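Local coordinates for protein Pre-mRNA-splicing factor 38 (Chaetomium thermophilum, PDB 5F5T) that is probably required for pre-mRNA splicing, as a spliceosomal protein of the PRP38 family, at residues M38-A41 against V42-I46; S49-W52 against K53-F57; K183-R187 against D188-D192. All blocks are in the same frame, centred on the assembly; numbering follows the deposited sequence.

Contact 1 (M38-A41 against V42-I46); sequences MEKA and VRERI
Arg43 N donates to Glu39 O (2.9 Å), the opening i to i+4 bond of helix 40-48 in this PRP38-family fold; Glu39 holds the N-cap position. The next i to i+4 bonds join Glu44 N to Lys40 O and Arg45 N to Ala41 O, and Met38 precedes the helix in extended form. On the buried side, Met38 turns back over the first helical turn: its chain bends at chi3 (55°), which carries CE crosswise to both Val42 and Ile46. CE lies 3.6 Å from Val42 CG1 and 3.4 Å from Ile46 CD1, a small apolar cluster that Leu89 and Phe93 of helix 87-98 extend. Val42 also meets the carboxylate of Glu39: OE2 touches Val42 CG2, while OE1 forms a salt bridge with Arg175. Arg43 folds its chain back toward the start of the helix, with a bend at chi3 (-64°), and lays its guanidinium against the backbone there. Lys40 CA sits 3.4 Å above the centre of one guanidinium face, while Lys40 CG packs alongside NH2. The aliphatic part of Lys40 also runs obliquely past the Glu44 carboxylate, the charged ends staying apart. Arg45 NE bonds to Gln83 O and its NH2, weakly, to Thr82 O. At the guanidinium edge Arg43 NH1 gives a weak, bent hydrogen bond (127° at the hydrogen) to Met38 O, 2.8 Å away.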
ATOM      1  N   MET A  38      -0.459   4.570  14.134  1.00 74.76           N
ATOM      2  CA  MET A  38      -0.134   5.896  13.639  1.00 66.58           C
ATOM      3  C   MET A  38       0.630   6.684  14.709  1.00 83.08           C
ATOM      4  O   MET A  38       0.414   6.488  15.907  1.00 75.06           O
ATOM      5  CB  MET A  38      -1.406   6.619  13.198  1.00 61.71           C
ATOM      6  CG  MET A  38      -1.948   6.063  11.884  1.00 86.28           C
ATOM      7  SD  MET A  38      -3.541   6.747  11.411  1.00 79.95           S
ATOM      8  CE  MET A  38      -3.106   8.469  11.466  1.00 71.39           C
ATOM      9  N   GLU A  39       1.538   7.551  14.270  1.00 83.53           N
ATOM     10  CA  GLU A  39       2.403   8.308  15.177  1.00 80.81           C
ATOM     11  C   GLU A  39       1.598   9.242  16.077  1.00 84.29           C
ATOM     12  O   GLU A  39       0.543   9.731  15.680  1.00 90.35           O
ATOM     13  CB  GLU A  39       3.430   9.106  14.373  1.00 90.45           C
ATOM     14  CG  GLU A  39       3.995   8.338  13.192  1.00118.05           C
ATOM     15  CD  GLU A  39       4.571   9.240  12.119  1.00120.76           C
ATOM     16  OE1 GLU A  39       5.004   8.713  11.072  1.00116.31           O
ATOM     17  OE2 GLU A  39       4.581  10.474  12.314  1.00120.78           O
ATOM     18  N   LYS A  40       2.110   9.495  17.279  1.00 92.12           N
ATOM     19  CA  LYS A  40       1.398  10.290  18.280  1.00 91.91           C
ATOM     20  C   LYS A  40       1.089  11.692  17.769  1.00 89.34           C
ATOM     21  O   LYS A  40      -0.013  12.203  17.962  1.00 91.99           O
ATOM     22  CB  LYS A  40       2.213  10.375  19.573  1.00 83.04           C
ATOM     23  CG  LYS A  40       1.450  10.899  20.783  1.00 94.38           C
ATOM     24  CD  LYS A  40       2.367  10.993  21.998  1.00121.83           C
ATOM     25  CE  LYS A  40       1.794  11.898  23.079  1.00133.61           C
ATOM     26  NZ  LYS A  40       0.732  11.206  23.864  1.00136.11           N
ATOM     27  N   ALA A  41       2.069  12.294  17.100  1.00 80.63           N
ATOM     28  CA  ALA A  41       1.928  13.634  16.544  1.00 78.14           C
ATOM     29  C   ALA A  41       0.749  13.692  15.579  1.00 73.82           C
ATOM     30  O   ALA A  41      -0.095  14.591  15.657  1.00 75.66           O
ATOM     31  CB  ALA A  41       3.208  14.054  15.847  1.00 79.80           C
ATOM     32  N   VAL A  42       0.695  12.725  14.671  1.00 77.42           N
ATOM     33  CA  VAL A  42      -0.383  12.664  13.698  1.00 71.37           C
ATOM     34  C   VAL A  42      -1.728  12.394  14.379  1.00 81.33           C
ATOM     35  O   VAL A  42      -2.746  12.963  13.984  1.00 73.65           O
ATOM     36  CB  VAL A  42      -0.116  11.579  12.639  1.00 74.22           C
ATOM     37  CG1 VAL A  42      -1.221  11.566  11.598  1.00 91.21           C
ATOM     38  CG2 VAL A  42       1.231  11.813  11.974  1.00 73.97           C
ATOM     39  N   ARG A  43      -1.728  11.560  15.419  1.00 81.94           N
ATOM     40  CA  ARG A  43      -2.955  11.313  16.176  1.00 72.69           C
ATOM     41  C   ARG A  43      -3.480  12.616  16.762  1.00 74.91           C
ATOM     42  O   ARG A  43      -4.688  12.871  16.765  1.00 81.92           O
ATOM     43  CB  ARG A  43      -2.739  10.296  17.297  1.00 82.06           C
ATOM     44  CG  ARG A  43      -2.229   8.942  16.859  1.00 75.79           C
ATOM     45  CD  ARG A  43      -2.451   7.921  17.959  1.00 83.58           C
ATOM     46  NE  ARG A  43      -1.692   8.203  19.177  1.00103.46           N
ATOM     47  CZ  ARG A  43      -0.523   7.650  19.483  1.00100.94           C
ATOM     48  NH1 ARG A  43       0.037   6.778  18.661  1.00111.32           N
ATOM     49  NH2 ARG A  43       0.083   7.970  20.617  1.00 97.41           N
ATOM     50  N   GLU A  44      -2.556  13.431  17.262  1.00 77.31           N
ATOM     51  CA  GLU A  44      -2.897  14.741  17.798  1.00 87.52           C
ATOM     52  C   GLU A  44      -3.499  15.615  16.709  1.00 74.42           C
ATOM     53  O   GLU A  44      -4.564  16.200  16.898  1.00 90.72           O
ATOM     54  CB  GLU A  44      -1.665  15.424  18.396  1.00109.41           C
ATOM     55  CG  GLU A  44      -1.031  14.682  19.560  1.00116.88           C
ATOM     56  CD  GLU A  44       0.308  15.271  19.962  1.00139.65           C
ATOM     57  OE1 GLU A  44       0.603  16.414  19.550  1.00146.14           O
ATOM     58  OE2 GLU A  44       1.064  14.595  20.689  1.00148.30           O
ATOM     59  N   ARG A  45      -2.816  15.700  15.568  1.00 68.51           N
ATOM     60  CA  ARG A  45      -3.292  16.526  14.460  1.00 77.69           C
ATOM     61  C   ARG A  45      -4.703  16.126  14.041  1.00 82.72           C
ATOM     62  O   ARG A  45      -5.533  16.983  13.726  1.00 83.56           O
ATOM     63  CB  ARG A  45      -2.351  16.420  13.255  1.00 68.47           C
ATOM     64  CG  ARG A  45      -0.909  16.813  13.533  1.00 78.63           C
ATOM     65  CD  ARG A  45      -0.815  18.193  14.148  1.00 93.99           C
ATOM     66  NE  ARG A  45      -1.435  19.203  13.296  1.00114.90           N
ATOM     67  CZ  ARG A  45      -2.076  20.276  13.747  1.00131.67           C
ATOM     68  NH1 ARG A  45      -2.186  20.487  15.051  1.00129.89           N
ATOM     69  NH2 ARG A  45      -2.607  21.139  12.890  1.00137.97           N
ATOM     70  N   ILE A  46      -4.971  14.823  14.054  1.00 63.11           N
ATOM     71  CA  ILE A  46      -6.289  14.309  13.700  1.00 73.01           C
ATOM     72  C   ILE A  46      -7.374  14.632  14.719  1.00 82.66           C
ATOM     73  O   ILE A  46      -8.401  15.203  14.368  1.00 88.43           O
ATOM     74  CB  ILE A  46      -6.257  12.783  13.504  1.00 62.28           C
ATOM     75  CG1 ILE A  46      -5.431  12.425  12.275  1.00 61.29           C
ATOM     76  CG2 ILE A  46      -7.659  12.229  13.333  1.00 53.47           C
ATOM     77  CD1 ILE A  46      -5.355  10.958  12.043  1.00 62.29           C
TER

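Contact 2 (S49-W52 against K53-F57); sequences SYFW and KEQCF
Three aromatic side chains of the short helix 50-55 are each met by the residue four positions on. Glu54 CG sits over one face of the Tyr50 ring, 3.7 Å from its centroid, a CH-pi contact with the carboxylate turned 21° from the ring. Gln55 CB lies likewise over a face of Phe51, 3.9 Å from the ring centroid. Cys56 touches two rings: SG makes an oblique sulfur-aromatic contact with Phe51, 3.5 Å from CE2, and CB packs against Trp52 CE3. All three rings stand with CG opposite the backbone N (chi1 179° in Phe51), which swings them toward the following turn. Phe51 also meets His71 edge-to-face; with an alanine here the ring is gone, and Gln55 CB and Cys56 SG are likely to lose the surface they share, as His71 would its partner. Behind these contacts, Ser49 OG caps the helix by accepting from Trp52 N (3.2 Å), and it is also bonded to Ile46 O. At the far end Phe51 O takes Gln55 N and, weakly, Cys56 N. Helix 87-98 packs on Phe51 and Trp52. The side-chain contacts across this turn probably rest on dispersion and weak CH-pi and sulfur-aromatic attraction, with polarity confined largely to backbone and cap.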
ATOM      1  N   SER A  49      -8.438  18.050  14.808  1.00 72.24           N
ATOM      2  CA  SER A  49      -8.944  18.555  13.531  1.00 60.12           C
ATOM      3  C   SER A  49     -10.454  18.754  13.543  1.00 72.07           C
ATOM      4  O   SER A  49     -11.186  18.054  14.244  1.00 67.13           O
ATOM      5  CB  SER A  49      -8.578  17.616  12.380  1.00 54.29           C
ATOM      6  OG  SER A  49      -9.393  16.455  12.395  1.00 64.47           O
ATOM      7  N   TYR A  50     -10.904  19.722  12.754  1.00 66.57           N
ATOM      8  CA  TYR A  50     -12.319  20.029  12.607  1.00 65.46           C
ATOM      9  C   TYR A  50     -13.109  18.859  12.025  1.00 74.89           C
ATOM     10  O   TYR A  50     -14.227  18.575  12.453  1.00 71.98           O
ATOM     11  CB  TYR A  50     -12.481  21.258  11.719  1.00 63.05           C
ATOM     12  CG  TYR A  50     -13.908  21.649  11.435  1.00 73.39           C
ATOM     13  CD1 TYR A  50     -14.629  22.402  12.350  1.00 69.71           C
ATOM     14  CD2 TYR A  50     -14.526  21.293  10.243  1.00 70.50           C
ATOM     15  CE1 TYR A  50     -15.928  22.779  12.096  1.00 73.90           C
ATOM     16  CE2 TYR A  50     -15.830  21.666   9.981  1.00 84.10           C
ATOM     17  CZ  TYR A  50     -16.526  22.410  10.912  1.00 80.69           C
ATOM     18  OH  TYR A  50     -17.824  22.789  10.663  1.00 81.93           O
ATOM     19  N   PHE A  51     -12.531  18.191  11.033  1.00 63.12           N
ATOM     20  CA  PHE A  51     -13.218  17.090  10.377  1.00 64.30           C
ATOM     21  C   PHE A  51     -13.490  15.951  11.348  1.00 66.98           C
ATOM     22  O   PHE A  51     -14.544  15.329  11.307  1.00 72.17           O
ATOM     23  CB  PHE A  51     -12.413  16.570   9.191  1.00 46.10           C
ATOM     24  CG  PHE A  51     -13.064  15.418   8.498  1.00 59.42           C
ATOM     25  CD1 PHE A  51     -14.092  15.633   7.595  1.00 54.17           C
ATOM     26  CD2 PHE A  51     -12.664  14.116   8.758  1.00 64.35           C
ATOM     27  CE1 PHE A  51     -14.704  14.572   6.954  1.00 59.83           C
ATOM     28  CE2 PHE A  51     -13.273  13.049   8.119  1.00 63.60           C
ATOM     29  CZ  PHE A  51     -14.295  13.279   7.215  1.00 50.02           C
ATOM     30  N   TRP A  52     -12.526  15.670  12.211  1.00 61.68           N
ATOM     31  CA  TRP A  52     -12.692  14.623  13.208  1.00 67.09           C
ATOM     32  C   TRP A  52     -13.818  14.992  14.174  1.00 65.78           C
ATOM     33  O   TRP A  52     -14.692  14.179  14.470  1.00 72.05           O
ATOM     34  CB  TRP A  52     -11.382  14.398  13.959  1.00 55.02           C
ATOM     35  CG  TRP A  52     -11.470  13.400  15.059  1.00 69.12           C
ATOM     36  CD1 TRP A  52     -11.696  13.659  16.380  1.00 59.14           C
ATOM     37  CD2 TRP A  52     -11.300  11.982  14.951  1.00 65.90           C
ATOM     38  NE1 TRP A  52     -11.695  12.489  17.098  1.00 59.91           N
ATOM     39  CE2 TRP A  52     -11.451  11.444  16.245  1.00 62.47           C
ATOM     40  CE3 TRP A  52     -11.039  11.115  13.886  1.00 55.42           C
ATOM     41  CZ2 TRP A  52     -11.353  10.079  16.503  1.00 64.23           C
ATOM     42  CZ3 TRP A  52     -10.940   9.757  14.145  1.00 65.19           C
ATOM     43  CH2 TRP A  52     -11.098   9.253  15.442  1.00 62.81           C
ATOM     44  N   LYS A  53     -13.794  16.234  14.649  1.00 65.30           N
ATOM     45  CA  LYS A  53     -14.759  16.715  15.632  1.00 66.69           C
ATOM     46  C   LYS A  53     -16.187  16.803  15.092  1.00 67.70           C
ATOM     47  O   LYS A  53     -17.143  16.604  15.839  1.00 87.78           O
ATOM     48  CB  LYS A  53     -14.325  18.082  16.164  1.00 71.68           C
ATOM     49  CG  LYS A  53     -13.079  18.039  17.037  1.00 62.49           C
ATOM     50  CD  LYS A  53     -12.755  19.418  17.592  1.00 76.83           C
ATOM     51  CE  LYS A  53     -11.381  19.444  18.244  1.00 96.43           C
ATOM     52  NZ  LYS A  53     -11.330  18.604  19.474  1.00106.12           N
ATOM     53  N   GLU A  54     -16.335  17.112  13.808  1.00 75.31           N
ATOM     54  CA  GLU A  54     -17.661  17.353  13.239  1.00 76.61           C
ATOM     55  C   GLU A  54     -18.213  16.207  12.394  1.00 61.21           C
ATOM     56  O   GLU A  54     -19.418  16.128  12.167  1.00 78.81           O
ATOM     57  CB  GLU A  54     -17.639  18.625  12.385  1.00 93.38           C
ATOM     58  CG  GLU A  54     -17.520  19.906  13.180  1.00107.45           C
ATOM     59  CD  GLU A  54     -18.801  20.251  13.907  1.00115.54           C
ATOM     60  OE1 GLU A  54     -19.885  19.919  13.381  1.00126.38           O
ATOM     61  OE2 GLU A  54     -18.726  20.857  14.996  1.00109.78           O
ATOM     62  N   GLN A  55     -17.341  15.323  11.926  1.00 75.21           N
ATOM     63  CA  GLN A  55     -17.762  14.286  10.989  1.00 72.61           C
ATOM     64  C   GLN A  55     -17.360  12.881  11.418  1.00 64.02           C
ATOM     65  O   GLN A  55     -17.897  11.901  10.908  1.00 84.73           O
ATOM     66  CB  GLN A  55     -17.206  14.579   9.593  1.00 72.99           C
ATOM     67  CG  GLN A  55     -17.820  15.804   8.938  1.00 76.04           C
ATOM     68  CD  GLN A  55     -19.310  15.645   8.690  1.00 89.55           C
ATOM     69  OE1 GLN A  55     -19.781  14.569   8.318  1.00 86.18           O
ATOM     70  NE2 GLN A  55     -20.060  16.719   8.902  1.00 97.97           N
ATOM     71  N   CYS A  56     -16.411  12.777  12.341  1.00 63.01           N
ATOM     72  CA  CYS A  56     -15.984  11.472  12.832  1.00 60.32           C
ATOM     73  C   CYS A  56     -16.544  11.182  14.213  1.00 63.23           C
ATOM     74  O   CYS A  56     -16.416  10.070  14.724  1.00 74.37           O
ATOM     75  CB  CYS A  56     -14.463  11.378  12.862  1.00 72.02           C
ATOM     76  SG  CYS A  56     -13.704  11.415  11.236  1.00 72.45           S
ATOM     77  N   PHE A  57     -17.173  12.179  14.816  1.00 63.48           N
ATOM     78  CA  PHE A  57     -17.655  12.025  16.177  1.00 69.09           C
ATOM     79  C   PHE A  57     -18.770  10.986  16.258  1.00 89.37           C
ATOM     80  O   PHE A  57     -19.819  11.130  15.630  1.00 89.97           O
ATOM     81  CB  PHE A  57     -18.141  13.367  16.721  1.00 67.66           C
ATOM     82  CG  PHE A  57     -18.669  13.292  18.119  1.00 82.36           C
ATOM     83  CD1 PHE A  57     -17.805  13.163  19.193  1.00 82.31           C
ATOM     84  CD2 PHE A  57     -20.031  13.356  18.362  1.00 92.91           C
ATOM     85  CE1 PHE A  57     -18.291  13.095  20.483  1.00 92.73           C
ATOM     86  CE2 PHE A  57     -20.522  13.289  19.649  1.00 95.05           C
ATOM     87  CZ  PHE A  57     -19.652  13.159  20.711  1.00 93.29           C
TER

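Contact 3 (K183-R187 against D188-D192); sequences KMRRR and DILED
The N-terminal end of helix 187-192, entered from the loop after strand 179-180, is built here with Arg186 at the N-cap position. Its carbonyl oxygen accepts Leu190 N at 3.2 Å and more weakly Ile189 N; Arg187 O takes Glu191 N in the next bond. Two salt bridges span the helix start, one i to i+2, the other i to i+4. Arg187 NH1 meets Glu191 OE2 at 2.7 Å, at the guanidinium edge but from above the carboxylate plane, with the two flat groups 72° apart. Arg187 reaches that spot by a chain bent at chi2 (-145°), and the same guanidinium is shared: NE pairs with Glu141, and NH1 also gives a hydrogen bond to Glu197 O, consistent with a firmly fixed orientation. Arg186 NH1 lies 3.0 Å from both Asp188 OD1 and Asp188 OD2, though its hydrogen bond to OD1 is bent and weak. Asp188 CG stands between its own N and carbonyl carbon (chi1 58°), which puts OD1 beside Arg186 CB and NH1; OD1 also accepts weakly from Ile189 N. Ile189 CD1 packs obliquely against the Arg186 guanidinium. On another side, Leu190 CD2 touches Arg185 NE, the two chains crossing at about a right angle, while the charge of Arg185 is paired with Asp133. Tyr137 of helix 133-140 lies against Arg187 and Leu190. An acidic residue in the first turn, here Asp188, is typical of helix starts, where it would probably suit the helix dipole; Arg187-Glu191 is the familiar i to i+4 salt bridge of helices.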
ATOM      1  N   LYS A 183       6.940  -2.807   9.184  1.00 64.72           N
ATOM      2  CA  LYS A 183       7.864  -3.430   8.252  1.00 70.45           C
ATOM      3  C   LYS A 183       7.451  -4.868   7.960  1.00 77.12           C
ATOM      4  O   LYS A 183       7.120  -5.627   8.868  1.00 90.05           O
ATOM      5  CB  LYS A 183       9.294  -3.362   8.795  1.00 68.00           C
ATOM      6  CG  LYS A 183       9.852  -1.939   8.871  1.00 85.47           C
ATOM      7  CD  LYS A 183      11.065  -1.853   9.783  1.00110.34           C
ATOM      8  CE  LYS A 183      11.523  -0.416   9.989  1.00113.86           C
ATOM      9  NZ  LYS A 183      12.805  -0.184   9.261  1.00119.93           N
ATOM     10  N   MET A 184       7.528  -5.244   6.689  1.00 79.36           N
ATOM     11  CA  MET A 184       7.056  -6.543   6.225  1.00 57.48           C
ATOM     12  C   MET A 184       8.215  -7.354   5.693  1.00 71.23           C
ATOM     13  O   MET A 184       9.246  -6.797   5.310  1.00 80.24           O
ATOM     14  CB  MET A 184       6.022  -6.388   5.112  1.00 65.22           C
ATOM     15  CG  MET A 184       4.643  -5.956   5.550  1.00 75.84           C
ATOM     16  SD  MET A 184       3.475  -5.959   4.169  1.00 73.24           S
ATOM     17  CE  MET A 184       1.973  -5.634   5.063  1.00136.07           C
ATOM     18  N   ARG A 185       8.071  -8.671   5.697  1.00 71.18           N
ATOM     19  CA  ARG A 185       9.016  -9.488   4.966  1.00 77.63           C
ATOM     20  C   ARG A 185       8.784  -9.168   3.495  1.00 65.19           C
ATOM     21  O   ARG A 185       7.643  -9.016   3.060  1.00 63.26           O
ATOM     22  CB  ARG A 185       8.821 -10.976   5.258  1.00 78.98           C
ATOM     23  CG  ARG A 185       8.773 -11.327   6.738  1.00 81.97           C
ATOM     24  CD  ARG A 185       8.560 -12.820   6.936  1.00 67.52           C
ATOM     25  NE  ARG A 185       7.156 -13.175   6.757  1.00 86.85           N
ATOM     26  CZ  ARG A 185       6.572 -14.247   7.283  1.00 82.52           C
ATOM     27  NH1 ARG A 185       7.273 -15.094   8.022  1.00 91.35           N
ATOM     28  NH2 ARG A 185       5.285 -14.472   7.062  1.00 78.52           N
ATOM     29  N   ARG A 186       9.864  -9.008   2.743  1.00 69.64           N
ATOM     30  CA  ARG A 186       9.758  -8.721   1.321  1.00 68.31           C
ATOM     31  C   ARG A 186       9.109  -9.896   0.602  1.00 77.87           C
ATOM     32  O   ARG A 186       9.185 -11.034   1.072  1.00 80.94           O
ATOM     33  CB  ARG A 186      11.132  -8.417   0.731  1.00 71.57           C
ATOM     34  CG  ARG A 186      11.738  -7.131   1.238  1.00 71.13           C
ATOM     35  CD  ARG A 186      12.928  -6.729   0.395  1.00 81.32           C
ATOM     36  NE  ARG A 186      14.181  -7.039   1.073  1.00 97.70           N
ATOM     37  CZ  ARG A 186      14.875  -8.152   0.885  1.00 81.83           C
ATOM     38  NH1 ARG A 186      14.447  -9.063   0.026  1.00 95.18           N
ATOM     39  NH2 ARG A 186      16.002  -8.348   1.552  1.00 85.14           N
ATOM     40  N   ARG A 187       8.472  -9.623  -0.532  1.00 72.38           N
ATOM     41  CA  ARG A 187       7.733 -10.656  -1.245  1.00 73.56           C
ATOM     42  C   ARG A 187       8.642 -11.813  -1.649  1.00 77.15           C
ATOM     43  O   ARG A 187       8.251 -12.978  -1.553  1.00 78.22           O
ATOM     44  CB  ARG A 187       7.046 -10.074  -2.478  1.00 64.98           C
ATOM     45  CG  ARG A 187       5.675 -10.670  -2.739  1.00 74.57           C
ATOM     46  CD  ARG A 187       5.376 -10.784  -4.222  1.00 66.64           C
ATOM     47  NE  ARG A 187       4.042 -11.326  -4.453  1.00 66.99           N
ATOM     48  CZ  ARG A 187       3.790 -12.592  -4.768  1.00 81.35           C
ATOM     49  NH1 ARG A 187       4.787 -13.462  -4.886  1.00 83.75           N
ATOM     50  NH2 ARG A 187       2.540 -12.990  -4.962  1.00 79.65           N
ATOM     51  N   ASP A 188       9.858 -11.493  -2.085  1.00 63.42           N
ATOM     52  CA  ASP A 188      10.807 -12.528  -2.485  1.00 74.25           C
ATOM     53  C   ASP A 188      11.182 -13.428  -1.304  1.00 81.42           C
ATOM     54  O   ASP A 188      11.469 -14.610  -1.491  1.00 91.92           O
ATOM     55  CB  ASP A 188      12.067 -11.914  -3.104  1.00 77.88           C
ATOM     56  CG  ASP A 188      12.770 -10.954  -2.174  1.00 84.08           C
ATOM     57  OD1 ASP A 188      12.136 -10.497  -1.206  1.00 95.40           O
ATOM     58  OD2 ASP A 188      13.959 -10.657  -2.414  1.00 94.96           O
ATOM     59  N   ILE A 189      11.204 -12.866  -0.098  1.00 75.13           N
ATOM     60  CA  ILE A 189      11.452 -13.661   1.104  1.00 78.69           C
ATOM     61  C   ILE A 189      10.327 -14.676   1.303  1.00 86.94           C
ATOM     62  O   ILE A 189      10.583 -15.853   1.565  1.00 91.68           O
ATOM     63  CB  ILE A 189      11.609 -12.777   2.367  1.00 78.88           C
ATOM     64  CG1 ILE A 189      13.083 -12.439   2.613  1.00 82.38           C
ATOM     65  CG2 ILE A 189      11.126 -13.511   3.605  1.00 73.22           C
ATOM     66  CD1 ILE A 189      13.822 -11.911   1.408  1.00 91.94           C
ATOM     67  N   LEU A 190       9.085 -14.218   1.163  1.00 71.30           N
ATOM     68  CA  LEU A 190       7.920 -15.093   1.280  1.00 75.50           C
ATOM     69  C   LEU A 190       7.950 -16.191   0.219  1.00 84.32           C
ATOM     70  O   LEU A 190       7.621 -17.345   0.495  1.00 89.97           O
ATOM     71  CB  LEU A 190       6.631 -14.277   1.156  1.00 70.90           C
ATOM     72  CG  LEU A 190       6.348 -13.250   2.256  1.00 78.09           C
ATOM     73  CD1 LEU A 190       4.879 -12.859   2.291  1.00 79.68           C
ATOM     74  CD2 LEU A 190       6.775 -13.794   3.613  1.00 77.97           C
ATOM     75  N   GLU A 191       8.364 -15.822  -0.990  1.00 80.26           N
ATOM     76  CA  GLU A 191       8.451 -16.762  -2.100  1.00 77.14           C
ATOM     77  C   GLU A 191       9.515 -17.817  -1.819  1.00 81.07           C
ATOM     78  O   GLU A 191       9.321 -19.004  -2.089  1.00 86.78           O
ATOM     79  CB  GLU A 191       8.762 -16.020  -3.404  1.00 78.98           C
ATOM     80  CG  GLU A 191       7.627 -15.129  -3.887  1.00 92.88           C
ATOM     81  CD  GLU A 191       7.962 -14.364  -5.159  1.00 98.26           C
ATOM     82  OE1 GLU A 191       8.787 -14.850  -5.960  1.00 91.80           O
ATOM     83  OE2 GLU A 191       7.401 -13.262  -5.348  1.00 99.77           O
ATOM     84  N   ASP A 192      10.634 -17.370  -1.261  1.00 75.69           N
ATOM     85  CA  ASP A 192      11.715 -18.261  -0.870  1.00 85.46           C
ATOM     86  C   ASP A 192      11.249 -19.248   0.198  1.00 95.00           C
ATOM     87  O   ASP A 192      11.643 -20.413   0.197  1.00106.58           O
ATOM     88  CB  ASP A 192      12.909 -17.444  -0.365  1.00 93.68           C
ATOM     89  CG  ASP A 192      14.057 -18.315   0.101  1.00135.47           C
ATOM     90  OD1 ASP A 192      14.789 -18.846  -0.760  1.00151.65           O
ATOM     91  OD2 ASP A 192      14.231 -18.460   1.329  1.00148.63           O
TER

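How the contacts relate
Along the chain the three contacts come in series, all in the PRP38-family part of the protein. Contacts 1 and 2 are neighbours: helices 40-48 and 50-55 follow each other directly, the contact centres lie about 14 Å apart, and they touch where Ile46 O comes within 3.1 Å of Trp52 CB. Both lean on helix 87-98, with Phe93 meeting side chains of each, so this pair of helices forms one packed corner of the fold. Contact 3 is far off, its centre about 29 Å from that of contact 1 and about 38 Å from that of contact 2, across the chain's centre from the latter. It sits beside helix 133-140, at a separate edge of the fold.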